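Local coordinates for Lin0012 protein (Listeria innocua, PDB 3K17) that probably phosphorylates phosphomevalonate with ATP, as a GHMP-family kinase of the mevalonate route to isopentenyl diphosphate, at residues V35-I39 with I103-L107; Q8-P12 with V125-A130. One frame throughout, in Å; residues are numbered along the deposited sequence.

Contact 1 (V35-I39 with I103-L107)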
loop_
_atom_site.group_PDB
_atom_site.type_symbol
_atom_site.label_atom_id
_atom_site.label_comp_id
_atom_site.label_asym_id
_atom_site.label_seq_id
_atom_site.Cartn_x
_atom_site.Cartn_y
_atom_site.Cartn_z
ATOM N N VAL A 35 -31.468 3.074 31.878
ATOM C CA VAL A 35 -31.146 2.455 33.161
ATOM C C VAL A 35 -30.331 3.378 34.059
ATOM O O VAL A 35 -29.710 4.336 33.596
ATOM C CB VAL A 35 -30.371 1.115 32.972
ATOM C CG1 VAL A 35 -31.116 0.208 31.997
ATOM C CG2 VAL A 35 -28.976 1.388 32.456
ATOM N N ASN A 36 -30.338 3.065 35.350
ATOM C CA ASN A 36 -29.627 3.833 36.357
ATOM C C ASN A 36 -28.105 3.595 36.381
ATOM O O ASN A 36 -27.499 3.500 37.450
ATOM C CB ASN A 36 -30.233 3.526 37.731
ATOM C CG ASN A 36 -30.217 2.043 38.055
ATOM O OD1 ASN A 36 -30.607 1.208 37.236
ATOM N ND2 ASN A 36 -29.769 1.707 39.256
ATOM N N ARG A 37 -27.498 3.503 35.200
ATOM C CA ARG A 37 -26.047 3.310 35.063
ATOM C C ARG A 37 -25.677 4.296 33.969
ATOM O O ARG A 37 -26.294 4.319 32.903
ATOM C CB ARG A 37 -25.735 1.859 34.695
ATOM C CG ARG A 37 -26.092 0.924 35.856
ATOM C CD ARG A 37 -26.128 -0.553 35.502
ATOM N NE ARG A 37 -26.800 -1.278 36.578
ATOM C CZ ARG A 37 -26.267 -1.537 37.768
ATOM N NH1 ARG A 37 -25.026 -1.154 38.047
ATOM N NH2 ARG A 37 -26.999 -2.123 38.707
ATOM N N TYR A 38 -24.666 5.110 34.241
ATOM C CA TYR A 38 -24.319 6.188 33.340
ATOM C C TYR A 38 -22.925 6.316 32.755
ATOM O O TYR A 38 -21.936 5.767 33.250
ATOM C CB TYR A 38 -24.611 7.516 34.054
ATOM C CG TYR A 38 -26.025 7.644 34.578
ATOM C CD1 TYR A 38 -26.990 8.341 33.851
ATOM C CD2 TYR A 38 -26.413 7.012 35.764
ATOM C CE1 TYR A 38 -28.297 8.408 34.275
ATOM C CE2 TYR A 38 -27.740 7.068 36.205
ATOM C CZ TYR A 38 -28.673 7.772 35.447
ATOM O OH TYR A 38 -29.985 7.848 35.839
ATOM N N ILE A 39 -22.891 7.085 31.679
ATOM C CA ILE A 39 -21.664 7.479 31.042
ATOM C C ILE A 39 -21.654 8.920 31.550
ATOM O O ILE A 39 -22.703 9.583 31.557
ATOM C CB ILE A 39 -21.771 7.435 29.501
ATOM C CG1 ILE A 39 -21.296 6.056 29.012
ATOM C CG2 ILE A 39 -20.954 8.574 28.887
ATOM C CD1 ILE A 39 -21.354 5.858 27.528
ATOM N N ILE A 103 -14.680 11.516 29.434
ATOM C CA ILE A 103 -15.768 10.557 29.521
ATOM C C ILE A 103 -15.423 9.381 30.424
ATOM O O ILE A 103 -14.366 8.758 30.275
ATOM C CB ILE A 103 -16.143 10.021 28.125
ATOM C CG1 ILE A 103 -16.630 11.176 27.244
ATOM C CG2 ILE A 103 -17.210 8.924 28.251
ATOM C CD1 ILE A 103 -17.057 10.762 25.842
ATOM N N GLU A 104 -16.317 9.090 31.364
ATOM C CA GLU A 104 -16.156 7.970 32.285
ATOM C C GLU A 104 -17.370 7.080 32.065
ATOM O O GLU A 104 -18.385 7.545 31.548
ATOM C CB GLU A 104 -16.147 8.449 33.739
ATOM C CG GLU A 104 -15.019 9.397 34.109
ATOM C CD GLU A 104 -15.262 10.068 35.461
ATOM O OE1 GLU A 104 -16.210 10.887 35.575
ATOM O OE2 GLU A 104 -14.512 9.765 36.413
ATOM N N THR A 105 -17.288 5.818 32.476
ATOM C CA THR A 105 -18.417 4.911 32.289
ATOM C C THR A 105 -18.733 3.979 33.458
ATOM O O THR A 105 -17.848 3.604 34.225
ATOM C CB THR A 105 -18.205 4.031 31.044
ATOM O OG1 THR A 105 -19.288 3.102 30.925
ATOM C CG2 THR A 105 -16.881 3.259 31.154
ATOM N N GLU A 106 -20.009 3.610 33.565
ATOM C CA GLU A 106 -20.500 2.683 34.581
ATOM C C GLU A 106 -21.230 1.594 33.801
ATOM O O GLU A 106 -21.915 0.753 34.377
ATOM C CB GLU A 106 -21.517 3.350 35.524
ATOM C CG GLU A 106 -21.122 4.705 36.097
ATOM C CD GLU A 106 -22.192 5.268 37.054
ATOM O OE1 GLU A 106 -23.405 5.094 36.786
ATOM O OE2 GLU A 106 -21.814 5.890 38.066
ATOM N N LEU A 107 -21.092 1.619 32.481
ATOM C CA LEU A 107 -21.783 0.637 31.649
ATOM C C LEU A 107 -20.965 -0.633 31.463
ATOM O O LEU A 107 -21.241 -1.438 30.571
ATOM C CB LEU A 107 -22.130 1.246 30.289
ATOM C CG LEU A 107 -22.928 2.555 30.335
ATOM C CD1 LEU A 107 -23.450 2.874 28.955
ATOM C CD2 LEU A 107 -24.097 2.424 31.323
HETATM O O HOH W 1 -25.571 4.880 38.739
HETATM O O HOH W 2 -22.715 0.116 36.729
#
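Ile-103 CG2 meets Ile-39 CG2 at 3.8 Å, where strand 99-105 runs antiparallel to strand 37-45 in the mixed sheet of the GHMP kinase N-terminal domain. Glu-104 offers its backbone O to the CA of Ile-39, a CA-H...O contact of 3.3 Å. Thr-105 forms a non-hydrogen-bonded pair with Ile-39, and the two side chains lie on the same face of the sheet. Here the strand ends in an ST turn: Thr-105 OG1, anti to its own N (chi1 177°), accepts from Leu-107 N at 2.8 Å. Past the strand end, Glu-106 bonds twice to Tyr-38. Its N makes a weak bond to Tyr-38 O. Its extended side chain runs past that carbonyl, and Glu-106 OE1 accepts from Tyr-38 N at 2.8 Å with a nearly straight N-H...O angle of 165°. The donor uses the anti side of the carboxylate, 28° out of its plane. OE1 also sits at the edge of the Tyr-38 ring, whose OH is bonded to Arg-353 N. One water joins OE1 to Asn-36 O, and another links Glu-106 O to Arg-37 NH1. Leu-107 spreads its two methyls along the opposing strand. Leu-107 CD1 packs on Ile-39 CG1, while Leu-107 CD2 lies 3.3 Å from Arg-37 O.

Contact 2 (Q8-P12 with V125-A130); sequences QVKIP and VAVINA
Val-9 and Ile-11 point from strand 7-18 onto helix 119-135, which packs against the central sheet of the GHMP kinase N-terminal domain. The strand and helix segments run roughly antiparallel, at 144°, with their axes 8.3 Å apart at closest approach. All six touching residues are buried.

Most of the contact is aliphatic. Ile-11 carries the larger share. Ile-11 CG1 lies over the helix backbone, 3.4 Å from Ala-126 CA, which is tight for two carbons. Ile-11 CG1 is also 3.5 Å from Ala-126 CB. The small side chain of Ala-126 probably allows this close approach. Ile-11 CG2 and CD1 both rest on Val-125 CG1, so one methyl of the valine meets two ends of the isoleucine. Val-9 meets the helix about one turn further on, at Ala-130. Val-9 CG2 lies 3.9 Å from Ala-130 CA and also touches Ala-130 CB. Val-9 CG1, anti to the backbone N (chi1 172°), is turned to Asn-129 CB, 4.1 Å away.

Beyond these residues, Cys-167 of helix 162-169 touches both Ile-11 and Val-125.

The polar element is the amide of Asn-129. The side chains of Asn-129 and Ile-11 cross obliquely. Asn-129 OD1 is bonded to Lys-144 NZ, and this bond probably helps to fix the rotation of the amide. Asn-129 ND2 meets Ile-11 by packing alone, 3.5 Å from the terminal methyl CD1.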
loop_
_atom_site.group_PDB
_atom_site.type_symbol
_atom_site.label_atom_id
_atom_site.label_comp_id
_atom_site.label_asym_id
_atom_site.label_seq_id
_atom_site.Cartn_x
_atom_site.Cartn_y
_atom_site.Cartn_z
ATOM N N GLN A 8 -21.149 18.963 33.871
ATOM C CA GLN A 8 -21.231 17.512 33.999
ATOM C C GLN A 8 -22.479 16.971 33.318
ATOM O O GLN A 8 -23.593 17.404 33.616
ATOM C CB GLN A 8 -21.253 17.085 35.470
ATOM C CG GLN A 8 -21.189 15.568 35.655
ATOM C CD GLN A 8 -21.661 15.104 37.023
ATOM O OE1 GLN A 8 -22.845 15.197 37.351
ATOM N NE2 GLN A 8 -20.735 14.602 37.828
ATOM N N VAL A 9 -22.289 16.029 32.403
ATOM C CA VAL A 9 -23.407 15.416 31.687
ATOM C C VAL A 9 -23.448 13.918 31.981
ATOM O O VAL A 9 -22.457 13.210 31.796
ATOM C CB VAL A 9 -23.278 15.617 30.158
ATOM C CG1 VAL A 9 -24.352 14.809 29.430
ATOM C CG2 VAL A 9 -23.402 17.107 29.812
ATOM N N LYS A 10 -24.589 13.440 32.456
ATOM C CA LYS A 10 -24.745 12.026 32.751
ATOM C C LYS A 10 -25.817 11.458 31.847
ATOM O O LYS A 10 -26.976 11.876 31.900
ATOM C CB LYS A 10 -25.130 11.799 34.215
ATOM C CG LYS A 10 -24.133 12.373 35.203
ATOM C CD LYS A 10 -24.541 12.087 36.644
ATOM C CE LYS A 10 -23.827 10.868 37.190
ATOM N NZ LYS A 10 -22.346 11.086 37.247
ATOM N N ILE A 11 -25.408 10.507 31.012
ATOM C CA ILE A 11 -26.301 9.849 30.075
ATOM C C ILE A 11 -26.525 8.422 30.543
ATOM O O ILE A 11 -25.568 7.653 30.772
ATOM C CB ILE A 11 -25.702 9.822 28.649
ATOM C CG1 ILE A 11 -25.361 11.246 28.201
ATOM C CG2 ILE A 11 -26.683 9.187 27.685
ATOM C CD1 ILE A 11 -26.539 12.242 28.292
ATOM N N PRO A 12 -27.798 8.041 30.700
ATOM C CA PRO A 12 -28.145 6.695 31.150
ATOM C C PRO A 12 -27.958 5.667 30.041
ATOM O O PRO A 12 -28.015 6.005 28.858
ATOM C CB PRO A 12 -29.609 6.845 31.548
ATOM C CG PRO A 12 -30.117 7.811 30.496
ATOM C CD PRO A 12 -29.007 8.849 30.441
ATOM N N VAL A 125 -24.498 10.395 22.642
ATOM C CA VAL A 125 -25.467 11.317 23.242
ATOM C C VAL A 125 -24.809 12.249 24.263
ATOM O O VAL A 125 -25.188 13.414 24.372
ATOM C CB VAL A 125 -26.635 10.529 23.905
ATOM C CG1 VAL A 125 -27.512 11.452 24.757
ATOM C CG2 VAL A 125 -27.491 9.880 22.812
ATOM N N ALA A 126 -23.815 11.749 24.997
ATOM C CA ALA A 126 -23.121 12.565 25.985
ATOM C C ALA A 126 -22.365 13.703 25.291
ATOM O O ALA A 126 -22.388 14.852 25.751
ATOM C CB ALA A 126 -22.152 11.702 26.811
ATOM N N VAL A 127 -21.698 13.385 24.183
ATOM C CA VAL A 127 -20.961 14.397 23.444
ATOM C C VAL A 127 -21.916 15.463 22.886
ATOM O O VAL A 127 -21.678 16.667 23.045
ATOM C CB VAL A 127 -20.159 13.758 22.276
ATOM C CG1 VAL A 127 -19.624 14.846 21.333
ATOM C CG2 VAL A 127 -18.995 12.927 22.847
ATOM N N ILE A 128 -22.997 15.026 22.246
ATOM C CA ILE A 128 -23.942 15.978 21.667
ATOM C C ILE A 128 -24.527 16.876 22.757
ATOM O O ILE A 128 -24.564 18.099 22.608
ATOM C CB ILE A 128 -25.085 15.255 20.910
ATOM C CG1 ILE A 128 -24.509 14.467 19.718
ATOM C CG2 ILE A 128 -26.147 16.277 20.443
ATOM C CD1 ILE A 128 -23.731 15.304 18.714
ATOM N N ASN A 129 -24.977 16.275 23.854
ATOM C CA ASN A 129 -25.542 17.063 24.943
ATOM C C ASN A 129 -24.541 18.020 25.551
ATOM O O ASN A 129 -24.878 19.172 25.832
ATOM C CB ASN A 129 -26.110 16.173 26.038
ATOM C CG ASN A 129 -27.575 15.877 25.828
ATOM O OD1 ASN A 129 -28.284 16.663 25.212
ATOM N ND2 ASN A 129 -28.041 14.756 26.351
ATOM N N ALA A 130 -23.315 17.553 25.757
ATOM C CA ALA A 130 -22.281 18.403 26.336
ATOM C C ALA A 130 -21.944 19.611 25.459
ATOM O O ALA A 130 -21.804 20.718 25.964
ATOM C CB ALA A 130 -21.016 17.589 26.603
#

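Overall arrangement
Both contacts reach the same sheet, and their centres lie about 10 Å apart. Contact 1 pairs strands 37-45 and 99-105 within it. Contact 2 packs helix 119-135 against the neighbouring strand 7-18. The two meet where Ile-39 N probably donates to Ile-11 O, 2.9 Å away. Nearby, Tyr-38 CD1 packs on Pro-12 N at 3.3 Å. The helix serves both contacts: Ala-126 touches Ile-39 as well as Ile-11. Strand 99-105 leads on to this helix in the chain. Both segments of contact 1 fall within the loop that contact 2 closes. Together they join sheet and helix in the N-terminal domain of this probable ATP-dependent kinase.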